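Local coordinates for protein glucosidase (Croceicoccus marinus, PDB 5Z3K) that probably hydrolyses O-glycosidic bonds as a family 39 beta-glucosidase, a deep-sea bacterial enzyme built on a (beta/alpha)8 barrel, at residues A[226-231]-A[407-412]; A[266-269]-A[274-277]. All blocks are in the same frame, centred on the assembly; numbering follows the deposited sequence.

Overall arrangement
Contact 1 lies on barrel strand 223-229, near its end; contact 2 lies in the loop after the neighbouring strand 259-266, and their centres lie about 14 Å apart. Contact 1 ties its strand to a distant part of the chain, the end of strand 405-408; contact 2 is local, closing the loop between strand 259-266 and helix 277-291 on itself. Each is mostly buried, with partly exposed residues on one side, P410 and N408 in the first and F275 in the second. Indole against aliphatic groups and a carbonyl oxygen characterises the first, selenomethionine and threonine against a phenylalanine the second. D231 joins them through a probable hydrogen bond to the backbone N of G269.

Contact 1 of 2, residues A[226-231]-A[407-412]; sequences WMWYGD and LNVPPR
The six-membered ring of W228 pushes its outer carbons into the chain at 407-410, and four consecutive residues there close around that one end of the indole. CZ3 of W228 meets the methyl CD1 of L407 at 3.7 Å, the two side chains crossing at a slant. At the ring's edge, close to its plane, the backbone O of N408 stands 3.5 Å from CH2 of W228, so the carbonyl oxygen faces an aromatic C-H rather than the pi cloud. Next along, CG1 of V409 lies 4.0 Å from the same CH2, a looser touch from a side chain running at about a right angle to the indole. The P410 ring and the indole point at each other from opposing sides, CD of P410 lying 3.6 Å from CZ2 of W228. The indole gets there because its CG is anti to the backbone N (chi1 -164°), which carries the six-membered ring out from the strand while the backbones stay well apart, 9.7 Å between the CA atoms of W228 and V409. Strand 223-229 is the sixth of the eight parallel strands of the TIM barrel, and the chain it meets leaves strand 405-408, one half of a small antiparallel pair with 391-394. I242 of helix 238-252 touches both W228 and P410, and D238 of that helix accepts the hydrogen bond from NE1 of W228, so the NE1 hydrogen is satisfied there while the six-membered ring does the apolar packing. L407 and V409 form the buried side, with F392 against them. P410 and N408 are partly exposed, though P410 still packs closely on CZ2; the amide of N408 turns away from the tryptophan, its ND2 bonded to the backbone O of L201.

Contact 2 of 2, residues A[266-269]-A[274-277]; sequences SMTG and KFED
F275 reaches back toward the start of its own loop and is met by M267 and T268 from the other arm. M267, a selenomethionine, and the phenylalanine run antiparallel alongside each other, M267 outbound and F275 inbound; the terminal methyl CE comes within 3.5 Å of CB of F275 and 4.0 Å of its CG, touching the root of the ring. The M267 chain runs out extended and bends only at its last torsion (chi3 90°), which brings that methyl to the phenylalanine. T268 crosses the aromatic side chain at a slant and lies along one flank of the ring: OG1 lies 3.5 Å from CE2 of F275, while the methyl CG2 of T268 is 3.9 Å from CD2. Replacing F275 with an alanine would probably leave the T268 side chain without its aromatic neighbour and open a gap beside the methyl of M267. The two arms belong to the loop between barrel strand 259-266 and helix 277-291, whose N-cap position is E276; N280 of that helix touches both M267 and F275. With a selenium-bound methyl against CB, and a threonine methyl and hydroxyl oxygen against the phenyl ring, the contact implies a loop closed by van der Waals packing rather than by charge pairing between its arms.

Contact 1 of 2, residues A[226-231]-A[407-412]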
loop_
_atom_site.group_PDB
_atom_site.type_symbol
_atom_site.label_atom_id
_atom_site.label_comp_id
_atom_site.label_asym_id
_atom_site.label_seq_id
_atom_site.Cartn_x
_atom_site.Cartn_y
_atom_site.Cartn_z
ATOM N N TRP A 226 2.517 7.021 7.562
ATOM C CA TRP A 226 3.184 8.068 6.795
ATOM C C TRP A 226 3.064 7.733 5.315
ATOM O O TRP A 226 2.633 6.640 4.943
ATOM C CB TRP A 226 4.661 8.205 7.207
ATOM C CG TRP A 226 5.402 6.900 7.175
ATOM C CD1 TRP A 226 5.338 5.907 8.105
ATOM C CD2 TRP A 226 6.306 6.438 6.158
ATOM N NE1 TRP A 226 6.140 4.855 7.733
ATOM C CE2 TRP A 226 6.739 5.152 6.537
ATOM C CE3 TRP A 226 6.773 6.978 4.957
ATOM C CZ2 TRP A 226 7.648 4.405 5.771
ATOM C CZ3 TRP A 226 7.667 6.230 4.192
ATOM C CH2 TRP A 226 8.089 4.957 4.604
HETATM N N MSE A 227 3.467 8.685 4.467
HETATM C CA MSE A 227 3.334 8.506 3.010
HETATM C C MSE A 227 4.609 8.865 2.259
HETATM O O MSE A 227 5.448 9.605 2.772
HETATM C CB MSE A 227 2.175 9.343 2.470
HETATM C CG MSE A 227 2.522 10.765 1.996
HETATM SE SE MSE A 227 0.824 11.582 1.407
HETATM C CE MSE A 227 -0.012 11.048 3.039
ATOM N N TRP A 228 4.745 8.347 1.041
ATOM C CA TRP A 228 5.864 8.719 0.185
ATOM C C TRP A 228 5.509 8.468 -1.277
ATOM O O TRP A 228 4.895 7.453 -1.606
ATOM C CB TRP A 228 7.149 7.962 0.534
ATOM C CG TRP A 228 8.294 8.664 -0.095
ATOM C CD1 TRP A 228 8.982 8.296 -1.215
ATOM C CD2 TRP A 228 8.834 9.921 0.320
ATOM N NE1 TRP A 228 9.946 9.244 -1.505
ATOM C CE2 TRP A 228 9.863 10.254 -0.583
ATOM C CE3 TRP A 228 8.545 10.797 1.371
ATOM C CZ2 TRP A 228 10.608 11.426 -0.461
ATOM C CZ3 TRP A 228 9.286 11.955 1.490
ATOM C CH2 TRP A 228 10.311 12.254 0.584
ATOM N N TYR A 229 5.909 9.396 -2.146
ATOM C CA TYR A 229 5.731 9.266 -3.583
ATOM C C TYR A 229 7.070 9.453 -4.283
ATOM O O TYR A 229 7.942 10.176 -3.798
ATOM C CB TYR A 229 4.748 10.302 -4.137
ATOM C CG TYR A 229 3.375 10.283 -3.523
ATOM C CD1 TYR A 229 2.484 9.248 -3.787
ATOM C CD2 TYR A 229 2.959 11.317 -2.690
ATOM C CE1 TYR A 229 1.209 9.239 -3.232
ATOM C CE2 TYR A 229 1.695 11.317 -2.131
ATOM C CZ TYR A 229 0.826 10.279 -2.403
ATOM O OH TYR A 229 -0.431 10.293 -1.840
ATOM N N GLY A 230 7.210 8.831 -5.452
ATOM C CA GLY A 230 8.453 8.928 -6.204
ATOM C C GLY A 230 8.516 10.043 -7.235
ATOM O O GLY A 230 9.315 9.961 -8.170
ATOM N N ASP A 231 7.684 11.088 -7.094
ATOM C CA ASP A 231 7.557 12.077 -8.167
ATOM C C ASP A 231 8.893 12.708 -8.520
ATOM O O ASP A 231 9.202 12.900 -9.698
ATOM C CB ASP A 231 6.575 13.181 -7.778
ATOM C CG ASP A 231 5.167 12.688 -7.679
ATOM O OD1 ASP A 231 4.830 12.161 -6.608
ATOM O OD2 ASP A 231 4.403 12.827 -8.657
ATOM N N LEU A 407 8.837 19.951 0.518
ATOM C CA LEU A 407 9.157 18.922 1.495
ATOM C C LEU A 407 10.606 18.495 1.323
ATOM O O LEU A 407 11.188 18.629 0.244
ATOM C CB LEU A 407 8.230 17.703 1.367
ATOM C CG LEU A 407 8.469 16.773 0.169
ATOM C CD1 LEU A 407 8.130 15.339 0.519
ATOM C CD2 LEU A 407 7.651 17.223 -1.029
ATOM N N ASN A 408 11.183 17.972 2.406
ATOM C CA ASN A 408 12.527 17.407 2.357
ATOM C C ASN A 408 12.504 16.049 1.655
ATOM O O ASN A 408 11.630 15.218 1.919
ATOM C CB ASN A 408 13.099 17.266 3.765
ATOM C CG ASN A 408 13.320 18.613 4.442
ATOM O OD1 ASN A 408 13.435 19.644 3.776
ATOM N ND2 ASN A 408 13.360 18.608 5.769
ATOM N N VAL A 409 13.459 15.836 0.752
ATOM C CA VAL A 409 13.571 14.591 -0.008
ATOM C C VAL A 409 14.972 14.048 0.233
ATOM O O VAL A 409 15.896 14.838 0.471
ATOM C CB VAL A 409 13.320 14.814 -1.509
ATOM C CG1 VAL A 409 11.840 15.091 -1.792
ATOM C CG2 VAL A 409 14.202 15.935 -2.037
ATOM N N PRO A 410 15.186 12.736 0.193
ATOM C CA PRO A 410 16.532 12.208 0.392
ATOM C C PRO A 410 17.436 12.604 -0.761
ATOM O O PRO A 410 16.956 12.941 -1.852
ATOM C CB PRO A 410 16.318 10.685 0.448
ATOM C CG PRO A 410 15.013 10.438 -0.216
ATOM C CD PRO A 410 14.183 11.670 -0.018
ATOM N N PRO A 411 18.750 12.613 -0.551
ATOM C CA PRO A 411 19.662 12.831 -1.678
ATOM C C PRO A 411 19.459 11.765 -2.741
ATOM O O PRO A 411 19.294 10.578 -2.438
ATOM C CB PRO A 411 21.052 12.728 -1.042
ATOM C CG PRO A 411 20.837 12.018 0.254
ATOM C CD PRO A 411 19.470 12.402 0.713
ATOM N N ARG A 412 19.462 12.195 -3.993
ATOM C CA ARG A 412 19.286 11.247 -5.080
ATOM C C ARG A 412 20.462 10.278 -5.148
ATOM O O ARG A 412 21.608 10.634 -4.858
ATOM C CB ARG A 412 19.138 11.985 -6.398
ATOM C CG ARG A 412 17.825 12.701 -6.531
ATOM C CD ARG A 412 17.799 13.447 -7.818
ATOM N NE ARG A 412 16.477 13.984 -8.076
ATOM C CZ ARG A 412 16.220 14.875 -9.020
ATOM N NH1 ARG A 412 17.209 15.320 -9.794
ATOM N NH2 ARG A 412 14.982 15.316 -9.185
#

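Contact 2 of 2, residues A[266-269]-A[274-277]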
loop_
_atom_site.group_PDB
_atom_site.type_symbol
_atom_site.label_atom_id
_atom_site.label_comp_id
_atom_site.label_asym_id
_atom_site.label_seq_id
_atom_site.Cartn_x
_atom_site.Cartn_y
_atom_site.Cartn_z
ATOM N N SER A 266 3.477 5.185 -4.175
ATOM C CA SER A 266 3.199 5.223 -5.598
ATOM C C SER A 266 4.411 5.834 -6.278
ATOM O O SER A 266 5.182 6.562 -5.652
ATOM C CB SER A 266 1.942 6.058 -5.893
ATOM O OG SER A 266 1.619 5.981 -7.259
HETATM N N MSE A 267 4.570 5.550 -7.565
HETATM C CA MSE A 267 5.618 6.271 -8.280
HETATM C C MSE A 267 5.299 7.755 -8.311
HETATM O O MSE A 267 6.203 8.571 -8.227
HETATM C CB MSE A 267 5.825 5.777 -9.707
HETATM C CG MSE A 267 7.012 6.487 -10.350
HETATM SE SE MSE A 267 7.585 5.687 -12.026
HETATM C CE MSE A 267 6.463 6.705 -13.200
ATOM N N THR A 268 4.020 8.112 -8.445
ATOM C CA THR A 268 3.627 9.514 -8.511
ATOM C C THR A 268 2.424 9.769 -7.614
ATOM O O THR A 268 1.528 8.926 -7.502
ATOM C CB THR A 268 3.296 9.955 -9.954
ATOM O OG1 THR A 268 2.052 9.387 -10.371
ATOM C CG2 THR A 268 4.391 9.535 -10.935
ATOM N N GLY A 269 2.418 10.929 -6.969
ATOM C CA GLY A 269 1.283 11.336 -6.164
ATOM C C GLY A 269 0.822 12.744 -6.478
ATOM O O GLY A 269 -0.070 13.275 -5.811
ATOM N N LYS A 274 2.825 12.796 -15.194
ATOM C CA LYS A 274 2.845 12.138 -16.483
ATOM C C LYS A 274 3.879 10.991 -16.482
ATOM O O LYS A 274 4.910 11.151 -15.939
ATOM C CB LYS A 274 3.209 13.145 -17.527
ATOM C CG LYS A 274 2.745 12.814 -18.902
ATOM C CD LYS A 274 3.625 13.399 -19.959
ATOM C CE LYS A 274 3.652 12.495 -21.149
ATOM N NZ LYS A 274 2.327 12.257 -21.745
ATOM N N PHE A 275 3.551 9.862 -17.086
ATOM C CA PHE A 275 4.435 8.709 -17.068
ATOM C C PHE A 275 3.935 7.736 -18.113
ATOM O O PHE A 275 2.785 7.815 -18.557
ATOM C CB PHE A 275 4.457 8.047 -15.687
ATOM C CG PHE A 275 3.088 7.819 -15.118
ATOM C CD1 PHE A 275 2.341 6.714 -15.506
ATOM C CD2 PHE A 275 2.540 8.719 -14.216
ATOM C CE1 PHE A 275 1.059 6.508 -15.006
ATOM C CE2 PHE A 275 1.262 8.523 -13.709
ATOM C CZ PHE A 275 0.524 7.410 -14.102
ATOM N N GLU A 276 4.810 6.817 -18.501
ATOM C CA GLU A 276 4.393 5.682 -19.301
ATOM C C GLU A 276 3.841 4.591 -18.394
ATOM O O GLU A 276 4.357 4.356 -17.296
ATOM C CB GLU A 276 5.558 5.132 -20.127
ATOM C CG GLU A 276 6.184 6.139 -21.092
ATOM C CD GLU A 276 5.280 6.485 -22.273
ATOM O OE1 GLU A 276 4.352 5.708 -22.585
ATOM O OE2 GLU A 276 5.510 7.543 -22.896
ATOM N N ASP A 277 2.778 3.936 -18.868
ATOM C CA ASP A 277 2.201 2.780 -18.182
ATOM C C ASP A 277 3.277 1.759 -17.805
ATOM O O ASP A 277 3.347 1.304 -16.657
ATOM C CB ASP A 277 1.127 2.167 -19.088
ATOM C CG ASP A 277 0.585 0.834 -18.579
ATOM O OD1 ASP A 277 0.237 0.730 -17.386
ATOM O OD2 ASP A 277 0.477 -0.111 -19.398
#